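Envelope polyprotein (Puumala orthohantavirus, PDB 5FXU) forms the ectodomain of the viral surface glycoprotein Gn, part of the hantaviral envelope and probably a target for antibodies through its exposed surface. Local coordinates at residues Q33-K38 with I86-L91; C92-L97 with K107-F112; F126-I131 with R192-A197; T137-L142 with R148-Y153. All coordinates share one frame; numbering follows the deposited sequence.

Contact 1. Residues Q33-K38 with I86-L91; sequences QVESLK and INLRGL
The flat carboxylate of Glu35 comes across to Ile86, where OE2 lies 4.5 Å from CD1. Neither segment has an aromatic ring. The nearby ring system is that of Trp323, on strand 321-323, and it touches Val34, Glu35, Ile86 and Leu88. The closest side-chain approach is aliphatic: Glu35 CG lies 4.1 Å from Leu88 CD2. The two side chains pass each other at a slant. With CG of Glu35 anti to the carbonyl carbon (chi1 -64°), it comes up to Leu88. The bend at chi2 (100°) then carries the carboxylate toward Ile86.

Residues 33-36 form a turn with helical backbone angles, in the loop between strands 19-30 and 39-41. Within it, Leu37 N donates to Val34 O at 3.2 Å. Val34 O also accepts a hydrogen bond from a water 3.0 Å away. The same water accepts one from Arg89 N at 3.2 Å, so it bridges the turn to the strand. Further along, Leu37 O and Arg89 O approach to 4.0 Å. The Arg89 side chain finds its polar partner outside the contact, in Ser52 O through NH1.

The contact thus joins the turn to strand 79-89 by modest aliphatic packing and one water. Glu35 OE2 has a long, weak ion pair with Lys59, which adds little that is firm. The polar link between the segments runs from the backbone of Val34 through the water to the backbone of Arg89.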
# COMPACT_ATOMS: atom_id res chain seq x y z
N GLN A 33 16.87 13.23 4.94
CA GLN A 33 17.37 12.16 4.09
C GLN A 33 16.36 11.47 3.20
O GLN A 33 16.76 10.76 2.27
CB GLN A 33 18.12 11.13 4.93
CG GLN A 33 19.41 11.69 5.51
CD GLN A 33 20.14 10.69 6.38
OE1 GLN A 33 19.99 9.46 6.24
NE2 GLN A 33 20.96 11.21 7.31
N VAL A 34 15.07 11.68 3.44
CA VAL A 34 14.00 10.96 2.74
C VAL A 34 13.93 11.36 1.28
O VAL A 34 13.74 10.50 0.40
CB VAL A 34 12.63 11.19 3.41
CG1 VAL A 34 11.49 10.60 2.61
CG2 VAL A 34 12.62 10.61 4.81
N GLU A 35 14.10 12.65 1.01
CA GLU A 35 14.09 13.17 -0.36
C GLU A 35 15.25 12.63 -1.24
O GLU A 35 15.13 12.58 -2.47
CB GLU A 35 14.02 14.72 -0.35
CG GLU A 35 12.73 15.32 0.25
CD GLU A 35 12.85 15.80 1.71
OE1 GLU A 35 13.62 15.20 2.50
OE2 GLU A 35 12.11 16.75 2.08
N SER A 36 16.34 12.19 -0.61
CA SER A 36 17.49 11.57 -1.31
C SER A 36 17.41 10.06 -1.53
O SER A 36 18.26 9.51 -2.22
CB SER A 36 18.77 11.86 -0.54
OG SER A 36 18.99 13.25 -0.47
N LEU A 37 16.44 9.38 -0.93
CA LEU A 37 16.42 7.91 -0.94
C LEU A 37 16.22 7.32 -2.34
O LEU A 37 15.26 7.66 -3.02
CB LEU A 37 15.35 7.37 0.03
CG LEU A 37 15.61 7.55 1.52
CD1 LEU A 37 14.47 6.92 2.31
CD2 LEU A 37 16.95 6.96 1.97
N LYS A 38 17.13 6.43 -2.73
CA LYS A 38 17.09 5.73 -4.02
C LYS A 38 17.21 4.23 -3.74
O LYS A 38 18.07 3.82 -2.97
CB LYS A 38 18.26 6.20 -4.91
CG LYS A 38 17.87 6.56 -6.36
CD LYS A 38 17.76 5.30 -7.21
CE LYS A 38 19.10 4.89 -7.79
NZ LYS A 38 19.53 5.64 -9.01
N ILE A 86 6.58 19.16 -3.38
CA ILE A 86 7.93 18.61 -3.55
C ILE A 86 7.84 17.39 -4.41
O ILE A 86 6.74 16.88 -4.63
CB ILE A 86 8.55 18.20 -2.23
CG1 ILE A 86 7.70 17.13 -1.54
CG2 ILE A 86 8.71 19.41 -1.34
CD1 ILE A 86 8.39 16.50 -0.37
N ASN A 87 8.99 16.93 -4.89
CA ASN A 87 9.08 15.73 -5.70
C ASN A 87 9.76 14.66 -4.88
O ASN A 87 10.78 14.91 -4.29
CB ASN A 87 9.86 15.98 -6.99
CG ASN A 87 9.04 16.75 -8.00
OD1 ASN A 87 8.11 16.20 -8.60
ND2 ASN A 87 9.36 18.00 -8.20
N LEU A 88 9.15 13.49 -4.81
CA LEU A 88 9.75 12.33 -4.17
C LEU A 88 10.09 11.34 -5.27
O LEU A 88 9.58 11.47 -6.39
CB LEU A 88 8.78 11.73 -3.14
CG LEU A 88 8.44 12.64 -1.94
CD1 LEU A 88 7.38 12.00 -1.05
CD2 LEU A 88 9.66 12.97 -1.11
N ARG A 89 10.95 10.37 -4.98
CA ARG A 89 11.14 9.26 -5.88
C ARG A 89 11.13 7.95 -5.16
O ARG A 89 11.42 7.90 -3.97
CB ARG A 89 12.51 9.30 -6.53
CG ARG A 89 12.98 10.56 -7.22
CD ARG A 89 14.42 10.33 -7.72
NE ARG A 89 14.85 11.25 -8.78
CZ ARG A 89 14.58 11.14 -10.09
NH1 ARG A 89 13.82 10.15 -10.56
NH2 ARG A 89 15.04 12.06 -10.94
N GLY A 90 10.85 6.89 -5.92
CA GLY A 90 10.91 5.54 -5.39
C GLY A 90 9.68 5.08 -4.62
O GLY A 90 9.63 3.92 -4.20
N LEU A 91 8.69 5.94 -4.43
CA LEU A 91 7.50 5.54 -3.68
C LEU A 91 6.62 4.62 -4.52
O LEU A 91 6.71 4.61 -5.75
CB LEU A 91 6.69 6.74 -3.18
CG LEU A 91 7.20 7.28 -1.85
CD1 LEU A 91 8.52 8.00 -2.02
CD2 LEU A 91 6.17 8.20 -1.23
O HOH W 1 12.25 9.91 -2.11

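Contact 2. Residues C92-L97 with K107-F112; sequences CLVPPL and KTIACF
A disulfide between Cys92 and Cys111 pins the loop that follows strand 79-89 to strand 107-116. The two SG atoms are 2.1 Å apart. The bond turns through a chi3 of 96°, close to the 90° that a disulfide prefers. Cys111 SG sits between its own backbone N and carbonyl carbon (chi1 61°), a position that directs it at Cys92. The flanking carbons follow closely, with Cys92 CB 3.1 Å from Cys111 SG.

Beside the covalent link runs a backbone bond. Cys92 N donates to Phe112 O at 3.0 Å, and the bond is bent (137° at the hydrogen). The donor stands above the carbonyl plane. Phe112 is also bonded through its backbone to Gly90, so this one residue grips the loop before and after Leu91.

Strand 107-116 belongs to the large strand assembly of the Gn head and pairs antiparallel with strand 120-130. Cys111 and Ile109 are bonded there to Phe126 and Ile128. The other side of the contact has no regular structure and leads on to helix 102-105.

Farther along the loop, Val94 points toward the strand. Its CG2 meets Ile109 CG2 at 4.4 Å, a light apolar touch. Cys92 is buried against Phe126, Phe194 and Thr344. Val94 also packs on Ile196 of strand 185-197.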
# COMPACT_ATOMS: atom_id res chain seq x y z
N CYS A 92 5.80 3.84 -3.82
CA CYS A 92 4.89 2.91 -4.45
C CYS A 92 3.70 3.60 -5.08
O CYS A 92 2.59 3.50 -4.58
CB CYS A 92 4.44 1.81 -3.45
SG CYS A 92 5.76 0.71 -2.87
N LEU A 93 3.96 4.26 -6.20
CA LEU A 93 2.95 4.81 -7.11
C LEU A 93 3.09 4.01 -8.39
O LEU A 93 3.86 4.37 -9.29
CB LEU A 93 3.18 6.28 -7.44
CG LEU A 93 2.61 7.32 -6.51
CD1 LEU A 93 3.45 7.34 -5.25
CD2 LEU A 93 2.63 8.69 -7.17
N VAL A 94 2.35 2.94 -8.48
CA VAL A 94 2.51 2.00 -9.55
C VAL A 94 1.50 2.38 -10.65
O VAL A 94 0.34 2.65 -10.35
CB VAL A 94 2.32 0.58 -9.02
CG1 VAL A 94 2.62 -0.43 -10.11
CG2 VAL A 94 3.22 0.34 -7.82
N PRO A 95 1.94 2.44 -11.91
CA PRO A 95 0.99 2.78 -12.96
C PRO A 95 0.01 1.66 -13.21
O PRO A 95 0.29 0.52 -12.87
CB PRO A 95 1.86 2.98 -14.20
CG PRO A 95 3.22 3.22 -13.69
CD PRO A 95 3.32 2.41 -12.43
N PRO A 96 -1.13 1.98 -13.83
CA PRO A 96 -2.09 0.92 -14.20
C PRO A 96 -1.45 -0.14 -15.09
O PRO A 96 -0.56 0.18 -15.85
CB PRO A 96 -3.17 1.67 -14.97
CG PRO A 96 -2.97 3.12 -14.68
CD PRO A 96 -1.56 3.32 -14.27
N LEU A 97 -1.89 -1.38 -14.92
CA LEU A 97 -1.44 -2.57 -15.67
C LEU A 97 -0.07 -3.15 -15.30
O LEU A 97 0.23 -4.27 -15.69
CB LEU A 97 -1.53 -2.34 -17.19
CG LEU A 97 -2.87 -1.79 -17.71
CD1 LEU A 97 -2.83 -1.69 -19.23
CD2 LEU A 97 -4.08 -2.64 -17.27
N LYS A 107 8.51 -8.39 -15.34
CA LYS A 107 9.01 -7.22 -14.64
C LYS A 107 8.87 -7.38 -13.13
O LYS A 107 7.91 -7.98 -12.64
CB LYS A 107 8.29 -5.97 -15.12
CG LYS A 107 8.62 -5.65 -16.56
CD LYS A 107 10.08 -5.22 -16.70
CE LYS A 107 10.35 -4.47 -17.99
NZ LYS A 107 11.57 -3.63 -17.86
N THR A 108 9.84 -6.84 -12.42
CA THR A 108 9.88 -6.85 -10.98
C THR A 108 9.61 -5.41 -10.51
O THR A 108 10.15 -4.46 -11.08
CB THR A 108 11.25 -7.35 -10.50
OG1 THR A 108 11.36 -8.74 -10.80
CG2 THR A 108 11.44 -7.17 -8.99
N ILE A 109 8.74 -5.26 -9.52
CA ILE A 109 8.42 -3.96 -8.93
C ILE A 109 9.07 -3.93 -7.57
O ILE A 109 8.87 -4.82 -6.75
CB ILE A 109 6.90 -3.74 -8.76
CG1 ILE A 109 6.20 -3.65 -10.11
CG2 ILE A 109 6.61 -2.44 -8.01
CD1 ILE A 109 5.82 -5.00 -10.70
N ALA A 110 9.89 -2.90 -7.36
CA ALA A 110 10.52 -2.65 -6.07
C ALA A 110 10.33 -1.17 -5.77
O ALA A 110 10.75 -0.33 -6.56
CB ALA A 110 11.98 -3.02 -6.08
N CYS A 111 9.70 -0.87 -4.64
CA CYS A 111 9.33 0.49 -4.26
C CYS A 111 9.15 0.53 -2.74
O CYS A 111 9.23 -0.50 -2.08
CB CYS A 111 8.05 0.90 -4.97
SG CYS A 111 6.60 -0.13 -4.59
N PHE A 112 9.00 1.72 -2.16
CA PHE A 112 8.81 1.82 -0.69
C PHE A 112 7.67 2.77 -0.36
O PHE A 112 7.30 3.59 -1.18
CB PHE A 112 10.11 2.18 0.03
CG PHE A 112 10.74 3.43 -0.45
CD1 PHE A 112 11.58 3.44 -1.57
CD2 PHE A 112 10.47 4.63 0.20
CE1 PHE A 112 12.14 4.63 -2.01
CE2 PHE A 112 11.02 5.81 -0.23
CZ PHE A 112 11.85 5.82 -1.34

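Contact 3. Residues F126-I131 with R192-A197; sequences FLIGPI and RCFLIA
Phe126 and Phe194 meet because each ring hangs anti to its own carbonyl carbon (chi1 -69° in Phe126), and both side chains leave their strands toward the other segment. Ile128 has its CG1 in the same position, and its chain runs on extended to carry CD1 forward.

The two rings make a T-shaped (edge-to-face) pair. Phe194 supplies the edge and Phe126 the face. The centroids are 5.2 Å apart and the planes stand at 86°. Phe194 CE2 lies 3.7 Å above the Phe126 plane, offset toward the rim. The closest atoms are Phe126 CD2 and Phe194 CZ, at 3.6 Å.

The Ile128 and Phe194 side chains come from opposite directions, and Ile128 CD1 lies 3.7 Å from Phe194 CE1, oblique to the ring. The end of the Phe194 ring is therefore held by both Phe126 and Ile128. At the edge of the Phe126 ring, near its plane, lies the aliphatic part of Arg192, with CD 4.2 Å from Phe126 CE2. The Arg192 guanidinium goes on to Ser23 OG and Gly235 O, so this buried group has polar partners beyond the rings.

All four touching residues are buried, in the core of the Gn head. The short strand segments 126-130 and 192-197 cross almost at right angles (92°), with axes 10.5 Å apart, so side chains alone span the gap. Strands 19-30 and 107-116 flank strand 120-130. Strands 228-234 and 340-354 flank strand 185-197, and Cys193 is bound to Cys232 of the former.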
# COMPACT_ATOMS: atom_id res chain seq x y z
N PHE A 126 8.74 -2.82 -0.54
CA PHE A 126 7.92 -3.87 -1.14
C PHE A 126 8.62 -4.39 -2.38
O PHE A 126 9.08 -3.60 -3.21
CB PHE A 126 6.56 -3.30 -1.55
CG PHE A 126 5.69 -2.92 -0.39
CD1 PHE A 126 5.76 -1.62 0.16
CD2 PHE A 126 4.81 -3.83 0.18
CE1 PHE A 126 4.96 -1.26 1.26
CE2 PHE A 126 4.03 -3.48 1.28
CZ PHE A 126 4.11 -2.19 1.82
N LEU A 127 8.68 -5.72 -2.52
CA LEU A 127 9.23 -6.36 -3.72
C LEU A 127 8.22 -7.31 -4.26
O LEU A 127 7.76 -8.20 -3.55
CB LEU A 127 10.48 -7.09 -3.34
CG LEU A 127 11.21 -7.84 -4.44
CD1 LEU A 127 11.79 -6.88 -5.44
CD2 LEU A 127 12.33 -8.67 -3.82
N ILE A 128 7.85 -7.11 -5.52
CA ILE A 128 6.85 -7.93 -6.22
C ILE A 128 7.45 -8.37 -7.53
O ILE A 128 8.04 -7.58 -8.24
CB ILE A 128 5.62 -7.10 -6.56
CG1 ILE A 128 4.99 -6.54 -5.28
CG2 ILE A 128 4.57 -7.94 -7.29
CD1 ILE A 128 3.99 -5.43 -5.54
N GLY A 129 7.27 -9.64 -7.88
CA GLY A 129 7.80 -10.10 -9.14
C GLY A 129 7.40 -11.48 -9.57
O GLY A 129 6.66 -12.17 -8.89
N PRO A 130 7.90 -11.90 -10.72
CA PRO A 130 7.44 -13.21 -11.25
C PRO A 130 7.95 -14.37 -10.43
O PRO A 130 9.05 -14.32 -9.84
CB PRO A 130 7.98 -13.24 -12.68
CG PRO A 130 8.67 -11.94 -12.89
CD PRO A 130 8.92 -11.27 -11.58
N ILE A 131 7.15 -15.43 -10.39
CA ILE A 131 7.51 -16.62 -9.63
C ILE A 131 8.80 -17.28 -10.17
O ILE A 131 9.48 -17.93 -9.41
CB ILE A 131 6.31 -17.58 -9.53
CG1 ILE A 131 5.19 -16.90 -8.72
CG2 ILE A 131 6.68 -18.88 -8.82
CD1 ILE A 131 3.83 -17.56 -8.75
N ARG A 192 -1.76 -7.46 0.75
CA ARG A 192 -1.05 -6.20 0.50
C ARG A 192 -1.54 -5.56 -0.79
O ARG A 192 -1.56 -6.22 -1.82
CB ARG A 192 0.46 -6.41 0.42
CG ARG A 192 1.09 -6.59 1.78
CD ARG A 192 2.40 -7.32 1.91
NE ARG A 192 2.42 -8.76 1.69
CZ ARG A 192 3.46 -9.54 1.95
NH1 ARG A 192 4.58 -9.04 2.47
NH2 ARG A 192 3.38 -10.84 1.70
N CYS A 193 -1.93 -4.29 -0.70
CA CYS A 193 -2.61 -3.57 -1.76
C CYS A 193 -1.95 -2.24 -2.07
O CYS A 193 -1.49 -1.56 -1.16
CB CYS A 193 -4.05 -3.26 -1.34
SG CYS A 193 -5.06 -4.68 -0.96
N PHE A 194 -1.95 -1.87 -3.35
CA PHE A 194 -1.32 -0.65 -3.85
C PHE A 194 -2.37 0.15 -4.58
O PHE A 194 -3.13 -0.39 -5.37
CB PHE A 194 -0.13 -1.00 -4.75
CG PHE A 194 0.84 -1.91 -4.07
CD1 PHE A 194 0.59 -3.29 -3.99
CD2 PHE A 194 1.93 -1.40 -3.39
CE1 PHE A 194 1.43 -4.13 -3.28
CE2 PHE A 194 2.80 -2.24 -2.70
CZ PHE A 194 2.55 -3.60 -2.62
N LEU A 195 -2.44 1.44 -4.26
CA LEU A 195 -3.37 2.34 -4.88
C LEU A 195 -2.91 2.76 -6.26
O LEU A 195 -1.81 3.30 -6.41
CB LEU A 195 -3.54 3.59 -4.01
CG LEU A 195 -4.56 4.59 -4.53
CD1 LEU A 195 -5.95 4.04 -4.41
CD2 LEU A 195 -4.49 5.85 -3.70
N ILE A 196 -3.78 2.59 -7.25
CA ILE A 196 -3.47 2.91 -8.64
C ILE A 196 -4.43 4.00 -9.11
O ILE A 196 -5.65 3.84 -9.02
CB ILE A 196 -3.69 1.67 -9.53
CG1 ILE A 196 -2.98 0.41 -8.99
CG2 ILE A 196 -3.30 1.96 -10.97
CD1 ILE A 196 -1.50 0.54 -8.80
N ALA A 197 -3.89 5.11 -9.62
CA ALA A 197 -4.70 6.16 -10.24
C ALA A 197 -5.04 5.80 -11.68
O ALA A 197 -4.15 5.54 -12.51
CB ALA A 197 -3.95 7.46 -10.22

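Contact 4. Residues T137-L142 with R148-Y153; sequences TKSCLL and RIQVNY
Leu142, Ile149, Val151 and Cys140 form the tight, buried side of this beta hairpin, whereas Ser139, Leu141, Gln150 and Asn152 lie on the more open face. On the buried side, Leu142 CG rests 4.0 Å from Val151 CG2, and Leu142 also packs on Ile149. Cys140 SG lies near Val151 CB and at the edge of the Tyr153 ring.

Thr137 CB stands over the rim of one face of that ring, and its CG2 comes 3.5 Å from Tyr153 CE1. CG2, anti to the Thr137 backbone N, is directed at the CE1 corner of the ring.

The two antiparallel strands are tied by backbone hydrogen bonds. Cys140 with Val151, and Leu142 with Ile149, are hydrogen-bonded pairs. The shortest of these bonds is Ile149 N to Leu142 O, 2.7 Å. Tyr153 N donates to Lys138 O almost straight (168°). Lys138, though exposed, folds its chain back so that NZ reaches Tyr153 O at 2.8 Å.

The open face is looser and more polar. Gln150 NE2 donates to Asn152 OD1 at 2.8 Å, and also comes 3.5 Å from Ser139 CB. Arg148 at the end is poorly ordered.

Strand 3-9 runs parallel to strand 147-155, and Asn152 ND2 hydrogen-bonds Glu4 OE2. Strand 39-41 flanks the other edge. Cys140 is bound to Cys43 by a disulfide, and the buried face packs on Val125 and Leu127 of strand 120-130.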
# COMPACT_ATOMS: atom_id res chain seq x y z
N THR A 137 17.18 -17.36 -8.37
CA THR A 137 17.71 -16.54 -7.27
C THR A 137 17.48 -17.18 -5.89
O THR A 137 16.34 -17.53 -5.56
CB THR A 137 17.07 -15.12 -7.31
OG1 THR A 137 17.17 -14.58 -8.63
CG2 THR A 137 17.78 -14.16 -6.35
N LYS A 138 18.57 -17.32 -5.12
CA LYS A 138 18.53 -17.75 -3.72
C LYS A 138 18.57 -16.52 -2.77
O LYS A 138 17.81 -16.44 -1.81
CB LYS A 138 19.69 -18.69 -3.38
CG LYS A 138 19.73 -19.22 -1.94
CD LYS A 138 18.59 -20.21 -1.62
CE LYS A 138 18.44 -20.49 -0.11
NZ LYS A 138 17.55 -19.52 0.63
N SER A 139 19.47 -15.60 -3.04
CA SER A 139 19.53 -14.36 -2.30
C SER A 139 20.17 -13.27 -3.12
O SER A 139 20.94 -13.54 -4.02
CB SER A 139 20.27 -14.54 -0.97
OG SER A 139 21.55 -15.11 -1.15
N CYS A 140 19.83 -12.03 -2.79
CA CYS A 140 20.44 -10.89 -3.43
C CYS A 140 20.24 -9.66 -2.54
O CYS A 140 19.68 -9.78 -1.45
CB CYS A 140 19.90 -10.70 -4.85
SG CYS A 140 18.12 -10.44 -4.94
N LEU A 141 20.74 -8.51 -2.98
CA LEU A 141 20.81 -7.32 -2.14
C LEU A 141 20.10 -6.14 -2.77
O LEU A 141 20.26 -5.87 -3.95
CB LEU A 141 22.26 -6.93 -1.87
CG LEU A 141 23.07 -7.88 -0.97
CD1 LEU A 141 24.51 -7.40 -0.86
CD2 LEU A 141 22.47 -8.00 0.42
N LEU A 142 19.35 -5.43 -1.94
CA LEU A 142 18.86 -4.11 -2.26
C LEU A 142 19.50 -3.14 -1.28
O LEU A 142 19.84 -3.48 -0.13
CB LEU A 142 17.33 -4.04 -2.13
CG LEU A 142 16.47 -5.09 -2.86
CD1 LEU A 142 15.00 -4.97 -2.45
CD2 LEU A 142 16.59 -4.92 -4.36
N ARG A 148 21.24 -1.83 3.93
CA ARG A 148 21.33 -2.95 3.02
C ARG A 148 20.17 -3.89 3.37
O ARG A 148 19.83 -4.07 4.55
CB ARG A 148 22.68 -3.68 3.18
CG ARG A 148 23.96 -2.99 2.64
CD ARG A 148 24.57 -3.82 1.50
NE ARG A 148 26.04 -3.69 1.39
CZ ARG A 148 26.69 -2.75 0.69
NH1 ARG A 148 26.04 -1.81 0.01
NH2 ARG A 148 28.03 -2.75 0.68
N ILE A 149 19.57 -4.48 2.34
CA ILE A 149 18.47 -5.40 2.51
C ILE A 149 18.82 -6.70 1.83
O ILE A 149 19.06 -6.75 0.63
CB ILE A 149 17.15 -4.85 1.93
CG1 ILE A 149 16.96 -3.38 2.32
CG2 ILE A 149 15.97 -5.71 2.38
CD1 ILE A 149 15.75 -2.72 1.69
N GLN A 150 18.81 -7.75 2.63
CA GLN A 150 19.03 -9.11 2.17
C GLN A 150 17.68 -9.71 1.77
O GLN A 150 16.81 -9.93 2.61
CB GLN A 150 19.66 -9.90 3.33
CG GLN A 150 19.80 -11.41 3.14
CD GLN A 150 20.94 -11.82 2.25
OE1 GLN A 150 21.70 -11.00 1.76
NE2 GLN A 150 21.09 -13.12 2.07
N VAL A 151 17.52 -9.97 0.48
CA VAL A 151 16.36 -10.69 -0.03
C VAL A 151 16.72 -12.16 0.02
O VAL A 151 17.73 -12.54 -0.55
CB VAL A 151 16.00 -10.28 -1.46
CG1 VAL A 151 14.70 -10.97 -1.89
CG2 VAL A 151 15.81 -8.77 -1.58
N ASN A 152 15.90 -12.96 0.69
CA ASN A 152 16.11 -14.41 0.80
C ASN A 152 14.92 -15.12 0.20
O ASN A 152 13.78 -14.96 0.66
CB ASN A 152 16.26 -14.85 2.25
CG ASN A 152 17.57 -14.38 2.86
OD1 ASN A 152 18.64 -14.49 2.24
ND2 ASN A 152 17.51 -13.88 4.08
N TYR A 153 15.20 -15.92 -0.83
CA TYR A 153 14.17 -16.74 -1.46
C TYR A 153 14.27 -18.09 -0.81
O TYR A 153 15.34 -18.68 -0.80
CB TYR A 153 14.39 -16.81 -2.96
CG TYR A 153 14.19 -15.48 -3.65
CD1 TYR A 153 15.19 -14.52 -3.65
CD2 TYR A 153 13.00 -15.19 -4.33
CE1 TYR A 153 15.01 -13.31 -4.30
CE2 TYR A 153 12.83 -13.97 -4.97
CZ TYR A 153 13.83 -13.03 -4.95
OH TYR A 153 13.67 -11.81 -5.57

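How the contacts relate
Contacts 1, 2 and 3 follow one another along the chain, and contact 4 is nested in the loop that contact 3 closes. Contacts 2 and 3 are nearest, with centres about 6 Å apart. They are joined through strands 107-116 and 120-130, one from each, which pair antiparallel. Contact 1 lies about 15 Å from contact 2 between centres and touches it where residues 86-91 meet Cys111 and Phe112; residues 92-97 follow directly in the chain. Contact 4 belongs to a separate four-stranded sheet, about 18 Å from contacts 2 and 3 between centres. Leu127 reaches it, touching Val151 and Tyr153. Strand 120-130 therefore presents one face to contact 3 and another to contact 4, joining the layers of the Gn head.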